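Local coordinates for protein CRISPR-associated endoribonuclease Cse3 (Thermus thermophilus, PDB 2Y8Y) that cleaves CRISPR precursor transcripts as an endoribonuclease of the Cas6/Cse3/CasE family and stays bound to the processed crRNA, at residues L130-R133 against L134-G138; V186-P189 against E190-L193. All blocks are in the same frame, centred on the assembly; numbering follows the deposited sequence.

Contact 1: residues L130-R133 against L134-G138; sequences LERR and LEEGG. With nucleotides of chain B.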
loop_
_atom_site.group_PDB
_atom_site.type_symbol
_atom_site.label_atom_id
_atom_site.label_comp_id
_atom_site.label_asym_id
_atom_site.label_seq_id
_atom_site.Cartn_x
_atom_site.Cartn_y
_atom_site.Cartn_z
ATOM N N LEU A 130 -3.521 -11.502 -7.313
ATOM C CA LEU A 130 -2.296 -11.248 -6.551
ATOM C C LEU A 130 -1.128 -11.998 -7.185
ATOM O O LEU A 130 -0.047 -11.436 -7.354
ATOM C CB LEU A 130 -2.468 -11.695 -5.103
ATOM C CG LEU A 130 -1.211 -11.543 -4.250
ATOM C CD1 LEU A 130 -0.864 -10.067 -4.009
ATOM C CD2 LEU A 130 -1.475 -12.259 -2.961
ATOM N N GLU A 131 -1.337 -13.266 -7.534
ATOM C CA GLU A 131 -0.253 -14.053 -8.124
ATOM C C GLU A 131 0.246 -13.419 -9.412
ATOM O O GLU A 131 1.463 -13.336 -9.650
ATOM C CB GLU A 131 -0.693 -15.494 -8.378
ATOM C CG GLU A 131 -0.884 -16.279 -7.101
ATOM C CD GLU A 131 -1.587 -17.606 -7.318
ATOM O OE1 GLU A 131 -2.279 -17.756 -8.347
ATOM O OE2 GLU A 131 -1.467 -18.486 -6.436
ATOM N N ARG A 132 -0.678 -12.991 -10.262
ATOM C CA ARG A 132 -0.303 -12.377 -11.528
ATOM C C ARG A 132 0.431 -11.048 -11.311
ATOM O O ARG A 132 1.438 -10.783 -11.961
ATOM C CB ARG A 132 -1.547 -12.160 -12.407
ATOM C CG ARG A 132 -1.231 -11.632 -13.789
ATOM C CD ARG A 132 -2.488 -11.387 -14.626
ATOM N NE ARG A 132 -3.369 -10.383 -14.032
ATOM C CZ ARG A 132 -3.118 -9.076 -14.018
ATOM N NH1 ARG A 132 -2.010 -8.595 -14.568
ATOM N NH2 ARG A 132 -3.979 -8.244 -13.456
ATOM N N ARG A 133 -0.085 -10.212 -10.417
ATOM C CA ARG A 133 0.562 -8.935 -10.139
ATOM C C ARG A 133 1.972 -9.148 -9.615
ATOM O O ARG A 133 2.910 -8.444 -10.022
ATOM C CB ARG A 133 -0.215 -8.103 -9.106
ATOM C CG ARG A 133 -1.614 -7.611 -9.538
ATOM C CD ARG A 133 -1.610 -6.780 -10.812
ATOM N NE ARG A 133 -0.784 -5.576 -10.737
ATOM C CZ ARG A 133 -1.230 -4.348 -11.028
ATOM N NH1 ARG A 133 -2.499 -4.150 -11.360
ATOM N NH2 ARG A 133 -0.412 -3.317 -10.945
ATOM N N LEU A 134 2.134 -10.092 -8.698
ATOM C CA LEU A 134 3.463 -10.316 -8.114
ATOM C C LEU A 134 4.401 -10.818 -9.200
ATOM O O LEU A 134 5.530 -10.353 -9.327
ATOM C CB LEU A 134 3.386 -11.317 -6.953
ATOM C CG LEU A 134 2.745 -10.758 -5.682
ATOM C CD1 LEU A 134 2.662 -11.840 -4.623
ATOM C CD2 LEU A 134 3.518 -9.553 -5.164
ATOM N N GLU A 135 3.936 -11.762 -10.008
ATOM C CA GLU A 135 4.800 -12.348 -11.019
ATOM C C GLU A 135 5.208 -11.313 -12.066
ATOM O O GLU A 135 6.390 -11.211 -12.429
ATOM C CB GLU A 135 4.128 -13.573 -11.646
ATOM C CG GLU A 135 4.080 -14.735 -10.689
ATOM C CD GLU A 135 3.030 -15.758 -11.056
ATOM O OE1 GLU A 135 2.412 -15.617 -12.135
ATOM O OE2 GLU A 135 2.823 -16.700 -10.260
ATOM N N GLU A 136 4.256 -10.516 -12.547
ATOM C CA GLU A 136 4.629 -9.520 -13.543
ATOM C C GLU A 136 5.526 -8.455 -12.918
ATOM O O GLU A 136 6.297 -7.793 -13.624
ATOM C CB GLU A 136 3.396 -8.884 -14.191
ATOM C CG GLU A 136 2.572 -8.028 -13.282
ATOM C CD GLU A 136 1.377 -7.412 -13.994
ATOM O OE1 GLU A 136 1.123 -7.776 -15.167
ATOM O OE2 GLU A 136 0.709 -6.553 -13.377
ATOM N N GLY A 137 5.457 -8.331 -11.593
ATOM C CA GLY A 137 6.254 -7.372 -10.852
ATOM C C GLY A 137 7.572 -7.865 -10.284
ATOM O O GLY A 137 8.180 -7.152 -9.487
ATOM N N GLY A 138 8.014 -9.061 -10.666
ATOM C CA GLY A 138 9.341 -9.525 -10.270
ATOM C C GLY A 138 9.406 -10.355 -9.000
ATOM O O GLY A 138 10.496 -10.640 -8.510
ATOM P P G B 14 -2.501 -5.053 -15.074
ATOM O OP1 G B 14 -1.750 -5.849 -14.084
ATOM O OP2 G B 14 -3.935 -4.774 -14.820
ATOM O "O5'" G B 14 -1.755 -3.691 -15.377
ATOM C "C5'" G B 14 -0.376 -3.690 -15.714
ATOM C "C4'" G B 14 0.063 -2.347 -16.219
ATOM O "O4'" G B 14 -0.647 -2.007 -17.442
ATOM C "C3'" G B 14 -0.230 -1.171 -15.318
ATOM O "O3'" G B 14 0.651 -1.087 -14.220
ATOM C "C2'" G B 14 -0.115 -0.011 -16.288
ATOM O "O2'" G B 14 1.248 0.232 -16.623
ATOM C "C1'" G B 14 -0.823 -0.606 -17.507
ATOM N N9 G B 14 -2.261 -0.313 -17.452
ATOM C C8 G B 14 -3.298 -1.113 -17.017
ATOM N N7 G B 14 -4.440 -0.480 -17.033
ATOM C C5 G B 14 -4.132 0.808 -17.457
ATOM C C6 G B 14 -4.960 1.945 -17.654
ATOM O O6 G B 14 -6.180 2.051 -17.484
ATOM N N1 G B 14 -4.226 3.048 -18.081
ATOM C C2 G B 14 -2.862 3.055 -18.296
ATOM N N2 G B 14 -2.325 4.209 -18.714
ATOM N N3 G B 14 -2.082 1.999 -18.124
ATOM C C4 G B 14 -2.782 0.924 -17.704
ATOM P P G B 15 0.150 -0.461 -12.829
ATOM O OP1 G B 15 1.276 -0.606 -11.871
ATOM O OP2 G B 15 -1.153 -1.074 -12.484
ATOM O "O5'" G B 15 -0.078 1.071 -13.174
ATOM C "C5'" G B 15 1.022 1.916 -13.452
ATOM C "C4'" G B 15 0.572 3.288 -13.870
ATOM O "O4'" G B 15 -0.305 3.209 -15.027
ATOM C "C3'" G B 15 -0.266 4.056 -12.874
ATOM O "O3'" G B 15 0.475 4.543 -11.775
ATOM C "C2'" G B 15 -0.835 5.146 -13.766
ATOM O "O2'" G B 15 0.176 6.070 -14.129
ATOM C "C1'" G B 15 -1.196 4.317 -15.004
ATOM N N9 G B 15 -2.577 3.820 -14.900
ATOM C C8 G B 15 -3.042 2.579 -14.537
ATOM N N7 G B 15 -4.348 2.536 -14.471
ATOM C C5 G B 15 -4.754 3.823 -14.774
ATOM C C6 G B 15 -6.051 4.384 -14.854
ATOM O O6 G B 15 -7.131 3.832 -14.668
ATOM N N1 G B 15 -6.011 5.739 -15.190
ATOM C C2 G B 15 -4.865 6.462 -15.406
ATOM N N2 G B 15 -5.029 7.760 -15.716
ATOM N N3 G B 15 -3.651 5.951 -15.348
ATOM C C4 G B 15 -3.675 4.633 -15.020
HETATM O O HOH W 1 0.100 -18.328 -10.615
#

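Contact 2: residues V186-P189 against E190-L193; sequences VVDP and ERAL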
loop_
_atom_site.group_PDB
_atom_site.type_symbol
_atom_site.label_atom_id
_atom_site.label_comp_id
_atom_site.label_asym_id
_atom_site.label_seq_id
_atom_site.Cartn_x
_atom_site.Cartn_y
_atom_site.Cartn_z
ATOM N N VAL A 186 11.766 -13.176 -4.275
ATOM C CA VAL A 186 12.237 -12.257 -5.301
ATOM C C VAL A 186 12.675 -13.066 -6.515
ATOM O O VAL A 186 13.449 -14.020 -6.396
ATOM C CB VAL A 186 13.436 -11.459 -4.780
ATOM C CG1 VAL A 186 14.015 -10.552 -5.877
ATOM C CG2 VAL A 186 13.029 -10.672 -3.561
ATOM N N VAL A 187 12.162 -12.700 -7.685
ATOM C CA VAL A 187 12.543 -13.379 -8.917
ATOM C C VAL A 187 13.499 -12.507 -9.720
ATOM O O VAL A 187 14.590 -12.943 -10.105
ATOM C CB VAL A 187 11.277 -13.747 -9.732
ATOM C CG1 VAL A 187 11.653 -14.374 -11.074
ATOM C CG2 VAL A 187 10.426 -14.702 -8.938
ATOM N N ASP A 188 13.101 -11.257 -9.929
ATOM C CA ASP A 188 13.874 -10.281 -10.682
ATOM C C ASP A 188 14.021 -9.040 -9.801
ATOM O O ASP A 188 13.074 -8.276 -9.650
ATOM C CB ASP A 188 13.115 -9.947 -11.971
ATOM C CG ASP A 188 13.776 -8.855 -12.797
ATOM O OD1 ASP A 188 14.710 -8.196 -12.311
ATOM O OD2 ASP A 188 13.335 -8.653 -13.948
ATOM N N PRO A 189 15.199 -8.841 -9.197
ATOM C CA PRO A 189 15.357 -7.707 -8.278
ATOM C C PRO A 189 15.033 -6.349 -8.895
ATOM O O PRO A 189 14.472 -5.498 -8.200
ATOM C CB PRO A 189 16.833 -7.780 -7.879
ATOM C CG PRO A 189 17.139 -9.235 -7.976
ATOM C CD PRO A 189 16.368 -9.742 -9.164
ATOM N N GLU A 190 15.373 -6.142 -10.164
ATOM C CA GLU A 190 15.087 -4.862 -10.813
ATOM C C GLU A 190 13.581 -4.590 -10.857
ATOM O O GLU A 190 13.116 -3.524 -10.444
ATOM C CB GLU A 190 15.702 -4.833 -12.220
ATOM C CG GLU A 190 15.481 -3.547 -12.990
ATOM C CD GLU A 190 16.349 -3.467 -14.232
ATOM O OE1 GLU A 190 17.489 -3.980 -14.195
ATOM O OE2 GLU A 190 15.891 -2.901 -15.244
ATOM N N ARG A 191 12.807 -5.553 -11.336
ATOM C CA ARG A 191 11.366 -5.360 -11.392
ATOM C C ARG A 191 10.772 -5.312 -9.990
ATOM O O ARG A 191 9.838 -4.546 -9.729
ATOM C CB ARG A 191 10.683 -6.480 -12.174
ATOM C CG ARG A 191 10.758 -6.355 -13.698
ATOM C CD ARG A 191 9.915 -7.452 -14.378
ATOM N NE ARG A 191 10.474 -8.782 -14.149
ATOM C CZ ARG A 191 9.778 -9.917 -14.162
ATOM N NH1 ARG A 191 8.470 -9.907 -14.388
ATOM N NH2 ARG A 191 10.392 -11.072 -13.937
ATOM N N ALA A 192 11.295 -6.140 -9.091
ATOM C CA ALA A 192 10.754 -6.224 -7.733
ATOM C C ALA A 192 10.894 -4.890 -7.012
ATOM O O ALA A 192 9.970 -4.439 -6.331
ATOM C CB ALA A 192 11.443 -7.343 -6.954
ATOM N N LEU A 193 12.052 -4.252 -7.160
ATOM C CA LEU A 193 12.250 -2.942 -6.547
ATOM C C LEU A 193 11.269 -1.915 -7.119
ATOM O O LEU A 193 10.639 -1.143 -6.380
ATOM C CB LEU A 193 13.689 -2.473 -6.745
ATOM C CG LEU A 193 13.971 -1.099 -6.141
ATOM C CD1 LEU A 193 13.741 -1.100 -4.644
ATOM C CD2 LEU A 193 15.396 -0.711 -6.479
#

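Contact 1: residues L130-R133 against L134-G138
Arg-133 and Glu-136 run side by side on the last turns of helix 123-136, a helix closed by a Schellman motif and set against the RNA backbone of chain B. Arg-133 bends at chi2 and chi3, which carries its guanidinium out to the phosphates: NH2 donates to OP2 of G15 of chain B at 2.8 Å, while OP1 of G14 of chain B sits over one face of the group. The salt bridge from Arg-133 NE to Glu-136 OE2 (3.2 Å) is a matter of charge, because OE2 stands off to one face and no N-H points at it. With CG wedged between backbone N and carbonyl carbon (chi1 68°), Glu-136 also brings OE1 to Arg-132 NH1 at 3.3 Å. That same NH1 gives a straight bond to OP1 of G14 of chain B (2.8 Å, 164°), in the plane of the Arg-132 guanidinium. Glu-136 OE2 lies 2.7 Å from this OP1, which thus has Arg-132, Arg-133 and Glu-136 around it. Facing the sheet, Leu-134 packs along Leu-130, its CD1 3.9 Å from Leu-130 CG, and both press on strands, Leu-134 on Phe-139 and Leu-141. At the helix end, Gly-138, with positive phi, sends its N to Glu-135 O at 3.2 Å.

Contact 2: residues V186-P189 against E190-L193
Asp-188 is the N-cap of helix 189-198, and its side chain reaches forward over the first turn to meet Glu-190 and Arg-191. The CB starts out toward the helix and lies 3.5 Å from Arg-191 NH2, so even the methylene is brushed by the guanidinium. With CG placed opposite the backbone N (chi1 176°), the carboxylate lies over the opening amides of the helix and its two oxygens divide the work. OD1 is the capping atom: it accepts from Glu-190 N at 3.0 Å and from Arg-191 N at 3.4 Å, both weak bonds, the second long but well aligned. OD2 turns to the side chain instead and takes the N-H of Arg-191 NE at 2.9 Å in a salt bridge. The oxygen sits at the guanidinium edge, in its plane, whereas NE approaches from above the carboxylate plane; the two flat groups are turned 58° apart and the side chains cross at about a right angle. Arg-191 is bent at chi3 to bring NE round, and its CG also passes close to OD2. The negative carboxylate would probably also interact favourably with the positive end of the helix dipole. Pro-189 follows as the first helical residue, a place where the missing N-H costs no helical bond; its ring packs on Pro-95. On the inner side Val-186 CG1 touches Ala-192 CB, and Phe-139 packs against both residues. The regular helical bonding begins with Ala-192 N, which reaches Asp-188 O at 2.8 Å, nearly along the C=O axis.

In the fold
Contact 1 ends one helix and contact 2 begins another, and the two meet directly with centres about 10 Å apart. At the join, Gly-138 O probably accepts from both Val-187 N (2.8 Å) and Asp-188 N (3.0 Å), linking the turn after helix 123-136 to the loop before helix 189-198. Arg-191 reaches back across the join, its NH1 making a weak hydrogen bond to Glu-136 O, and Thr-195 OG1 bonds to Gly-137 O. Contact 1 grips the RNA phosphates itself; contact 2 stays about 10 Å from the nucleic acid at its nearest atom. Both lie away from Tyr-27, the residue inferred to stabilise the transition state.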